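Local coordinates for protein predicted DNA-binding transcriptional regulator (Aliivibrio fischeri ES114, PDB 7DWN) that probably acts as a LysR-type transcriptional regulator, binding DNA through an N-terminal helix-turn-helix domain and carrying an effector-binding-type domain in a four-chain assembly, at residues Val172-Cys175 against Pro181-Asp184; Met226-Val231 against Ala238-Tyr243. All coordinates share one frame; numbering follows the deposited sequence.

Contact 1: Val172-Cys175 against Pro181-Asp184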
# COMPACT_ATOMS: atom_id res chain seq x y z
N VAL A 172 -18.20 -25.77 -31.07
CA VAL A 172 -19.15 -26.85 -30.90
C VAL A 172 -20.56 -26.30 -30.72
O VAL A 172 -20.77 -25.16 -30.28
CB VAL A 172 -18.79 -27.75 -29.70
CG1 VAL A 172 -17.47 -28.46 -29.95
CG2 VAL A 172 -18.73 -26.94 -28.42
N SER A 173 -21.52 -27.15 -31.08
CA SER A 173 -22.94 -26.91 -30.92
C SER A 173 -23.60 -28.11 -30.27
O SER A 173 -23.11 -29.25 -30.37
CB SER A 173 -23.65 -26.66 -32.26
OG SER A 173 -23.00 -25.66 -33.01
N ALA A 174 -24.74 -27.86 -29.63
CA ALA A 174 -25.58 -28.93 -29.13
C ALA A 174 -26.12 -29.77 -30.28
O ALA A 174 -26.21 -29.31 -31.43
CB ALA A 174 -26.73 -28.37 -28.30
N CYS A 175 -26.50 -31.00 -29.97
CA CYS A 175 -27.03 -31.92 -30.97
C CYS A 175 -28.37 -32.46 -30.51
O CYS A 175 -28.61 -32.66 -29.32
CB CYS A 175 -26.07 -33.08 -31.23
SG CYS A 175 -24.78 -32.71 -32.42
N PRO A 181 -25.95 -31.18 -35.75
CA PRO A 181 -25.67 -29.82 -35.26
C PRO A 181 -26.90 -28.94 -35.33
O PRO A 181 -27.46 -28.71 -36.41
CB PRO A 181 -24.55 -29.33 -36.18
CG PRO A 181 -24.67 -30.17 -37.41
CD PRO A 181 -25.16 -31.51 -36.95
N ILE A 182 -27.34 -28.44 -34.17
CA ILE A 182 -28.48 -27.53 -34.13
C ILE A 182 -28.13 -26.20 -34.76
O ILE A 182 -28.92 -25.62 -35.51
CB ILE A 182 -28.96 -27.37 -32.68
CG1 ILE A 182 -29.44 -28.72 -32.13
CG2 ILE A 182 -30.07 -26.33 -32.59
CD1 ILE A 182 -29.63 -28.74 -30.64
N TYR A 183 -26.94 -25.69 -34.48
CA TYR A 183 -26.41 -24.51 -35.14
C TYR A 183 -25.28 -24.93 -36.07
O TYR A 183 -24.70 -26.01 -35.94
CB TYR A 183 -25.92 -23.48 -34.13
CG TYR A 183 -26.92 -23.16 -33.05
CD1 TYR A 183 -28.02 -22.35 -33.32
CD2 TYR A 183 -26.79 -23.67 -31.77
CE1 TYR A 183 -28.95 -22.05 -32.34
CE2 TYR A 183 -27.71 -23.39 -30.78
CZ TYR A 183 -28.79 -22.57 -31.08
OH TYR A 183 -29.71 -22.28 -30.10
N ASP A 184 -24.96 -24.05 -37.02
CA ASP A 184 -23.98 -24.39 -38.04
C ASP A 184 -23.50 -23.11 -38.71
O ASP A 184 -24.01 -22.02 -38.45
CB ASP A 184 -24.58 -25.36 -39.06
CG ASP A 184 -25.28 -24.65 -40.18
OD1 ASP A 184 -24.58 -24.14 -41.07
OD2 ASP A 184 -26.53 -24.58 -40.18

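Contact 2: Met226-Val231 against Ala238-Tyr243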
# COMPACT_ATOMS: atom_id res chain seq x y z
N MET A 226 -19.32 -22.72 -17.72
CA MET A 226 -20.53 -21.95 -17.98
C MET A 226 -20.92 -22.02 -19.45
O MET A 226 -22.08 -22.32 -19.79
CB MET A 226 -20.32 -20.50 -17.55
CG MET A 226 -21.59 -19.70 -17.31
SD MET A 226 -22.52 -20.30 -15.90
CE MET A 226 -23.82 -21.22 -16.72
N LEU A 227 -19.97 -21.74 -20.34
CA LEU A 227 -20.22 -21.83 -21.78
C LEU A 227 -20.62 -23.24 -22.18
O LEU A 227 -21.50 -23.43 -23.02
CB LEU A 227 -18.99 -21.39 -22.57
CG LEU A 227 -18.47 -19.96 -22.37
CD1 LEU A 227 -17.35 -19.67 -23.35
CD2 LEU A 227 -19.60 -18.96 -22.53
N LYS A 228 -19.97 -24.25 -21.59
CA LYS A 228 -20.29 -25.64 -21.89
C LYS A 228 -21.74 -25.96 -21.52
O LYS A 228 -22.47 -26.57 -22.30
CB LYS A 228 -19.32 -26.56 -21.15
CG LYS A 228 -19.64 -28.04 -21.24
CD LYS A 228 -18.63 -28.84 -20.43
CE LYS A 228 -18.98 -30.32 -20.39
NZ LYS A 228 -18.04 -31.07 -19.52
N ILE A 229 -22.16 -25.52 -20.33
CA ILE A 229 -23.54 -25.76 -19.89
C ILE A 229 -24.52 -25.07 -20.83
O ILE A 229 -25.53 -25.66 -21.24
CB ILE A 229 -23.73 -25.30 -18.44
CG1 ILE A 229 -22.98 -26.23 -17.49
CG2 ILE A 229 -25.20 -25.24 -18.09
CD1 ILE A 229 -23.11 -25.86 -16.04
N LEU A 230 -24.24 -23.81 -21.20
CA LEU A 230 -25.17 -23.12 -22.08
C LEU A 230 -25.20 -23.72 -23.48
O LEU A 230 -26.23 -23.67 -24.15
CB LEU A 230 -24.85 -21.62 -22.13
CG LEU A 230 -25.29 -20.85 -20.88
CD1 LEU A 230 -25.40 -19.37 -21.18
CD2 LEU A 230 -26.61 -21.39 -20.34
N VAL A 231 -24.08 -24.29 -23.93
CA VAL A 231 -24.07 -25.02 -25.19
C VAL A 231 -24.97 -26.25 -25.09
O VAL A 231 -25.79 -26.52 -25.97
CB VAL A 231 -22.64 -25.41 -25.59
CG1 VAL A 231 -22.65 -26.48 -26.68
CG2 VAL A 231 -21.87 -24.19 -26.06
N ALA A 238 -20.08 -22.48 -29.00
CA ALA A 238 -18.95 -21.92 -28.27
C ALA A 238 -17.67 -22.67 -28.63
O ALA A 238 -17.70 -23.84 -29.01
CB ALA A 238 -19.17 -21.97 -26.75
N TRP A 239 -16.54 -21.97 -28.51
CA TRP A 239 -15.23 -22.57 -28.66
C TRP A 239 -14.82 -23.13 -27.30
O TRP A 239 -14.44 -22.38 -26.40
CB TRP A 239 -14.21 -21.56 -29.18
CG TRP A 239 -14.21 -21.45 -30.67
CD1 TRP A 239 -13.34 -22.05 -31.54
CD2 TRP A 239 -15.12 -20.70 -31.48
NE1 TRP A 239 -13.65 -21.71 -32.83
CE2 TRP A 239 -14.74 -20.88 -32.82
CE3 TRP A 239 -16.22 -19.89 -31.19
CZ2 TRP A 239 -15.43 -20.29 -33.88
CZ3 TRP A 239 -16.90 -19.29 -32.24
CH2 TRP A 239 -16.50 -19.50 -33.56
N LEU A 240 -14.90 -24.44 -27.16
CA LEU A 240 -14.57 -25.07 -25.90
C LEU A 240 -13.29 -25.88 -26.01
O LEU A 240 -13.01 -26.45 -27.07
CB LEU A 240 -15.71 -25.99 -25.44
CG LEU A 240 -17.07 -25.29 -25.30
CD1 LEU A 240 -18.14 -26.26 -24.81
CD2 LEU A 240 -16.94 -24.11 -24.36
N PRO A 241 -12.47 -25.91 -24.96
CA PRO A 241 -11.28 -26.76 -24.98
C PRO A 241 -11.67 -28.22 -25.09
O PRO A 241 -12.63 -28.68 -24.47
CB PRO A 241 -10.59 -26.45 -23.65
CG PRO A 241 -11.67 -25.91 -22.78
CD PRO A 241 -12.59 -25.16 -23.69
N ALA A 242 -10.91 -28.96 -25.91
CA ALA A 242 -11.32 -30.31 -26.25
C ALA A 242 -11.27 -31.25 -25.05
O ALA A 242 -12.04 -32.21 -25.00
CB ALA A 242 -10.44 -30.85 -27.38
N TYR A 243 -10.40 -30.98 -24.08
CA TYR A 243 -10.30 -31.87 -22.92
C TYR A 243 -11.52 -31.78 -22.01
O TYR A 243 -11.70 -32.66 -21.16
CB TYR A 243 -9.03 -31.57 -22.12
CG TYR A 243 -8.93 -30.16 -21.59
CD1 TYR A 243 -9.60 -29.78 -20.43
CD2 TYR A 243 -8.15 -29.21 -22.23
CE1 TYR A 243 -9.51 -28.50 -19.94
CE2 TYR A 243 -8.05 -27.92 -21.74
CZ TYR A 243 -8.74 -27.57 -20.60
OH TYR A 243 -8.65 -26.29 -20.10

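Contact 1: Val172-Cys175 against Pro181-Asp184
The carbonyl oxygen of A174 accepts the backbone N-H of I182, with I182 N 3.1 Å from A174 O. An N-H...O angle of 170° and a C=O...N angle of 162° show that the donor points almost straight down the carbonyl. The I182 side chain closes over the same peptide group: CG1 lies 3.4 Å from A174 O, and CD1 goes on to the methyl of A174, 3.7 Å from its CB. The torsions account for this reach, since CG1 stands beside the I182 backbone N (chi1 -63°) and the chain then runs extended to CD1. Branch CG2 turns the other way and sits over the centre of the neighbouring Y183 ring, 4.1 Å above its plane.

In what is probably the effector-binding domain of this LysR-type regulator, the loop that follows strand 160-174 comes back against the strand's end here. C175 and P181 form a single beta bridge, their CA atoms 5.0 Å apart, and strand pairing goes no further between the two segments. Two residues before C175, S173 has its CB directed toward the loop, and S173 OG makes a weak hydrogen bond, 3.4 Å, to Y183 O; S173 CB meets the Y183 ring at its edge, near the ring plane. The phenol is fixed from elsewhere, Y183 OH being hydrogen-bonded to K234 O. C175 SG lies 3.8 Å from P181 N, a van der Waals contact between partly exposed C175 and exposed P181.

Contact 2: Met226-Val231 against Ala238-Tyr243
L240 points its forked end from strand 238-241 at the helical backbone, and its two methyls divide the work. L240 CD1 presses on the main chain of K228, 3.7 Å from K228 CA, whereas L240 CD2 lies 3.8 Å from L227 CB. Chi1 of -57° puts L240 CG beside its backbone N, and the extended second torsion carries CD1 on to K228.

Two residues earlier on the same face of the strand, A238 directs its CB at the helix as well. V231, one helical turn beyond L227, meets it with a single branch: V231 CG2 comes to 3.6 Å from A238 CB. L227 CB is a looser neighbour, 4.2 Å from A238 CB, and the rest of the L227 side chain continues towards Y196, L194 and F219. W239, between the two inward residues, turns to the other face, where its ring meets that of W193.

K228 contributes only the root of its side chain. Its extended aliphatic chain leads away from the strand, and NZ is hydrogen-bonded to S244 O. No hydrogen bond crosses between the segments, so they meet through van der Waals contact of aliphatic groups alone. The short axes approach to 8.9 Å at 124° between their N-to-C directions, which describes a helix laid obliquely across a beta strand, as in the alpha/beta layering of the periplasmic-binding-protein-like fold of LysR effector domains.

Overall arrangement
Both contacts reach the same sheet: contact 1 through strand 160-174, contact 2 through its antiparallel neighbour 238-241. Their centres lie 12 Å apart, and they meet directly: V172 N is 2.9 Å from A238 O, a probable hydrogen bond, while V172 CG2 packs 3.7 Å from L240 CD1. Chemistry follows place. At the partly exposed margin, 172-175 and 181-184 combine a straight backbone bond, a single beta bridge and a weak hydroxyl bond with the packing of I182 on A174; in the interior, 226-231 and 238-243 meet through aliphatic groups, with four of five touching residues buried. M226 and I229 of helix 224-232, which take no part in contact 2, pack on I108 and P109 of the second subunit.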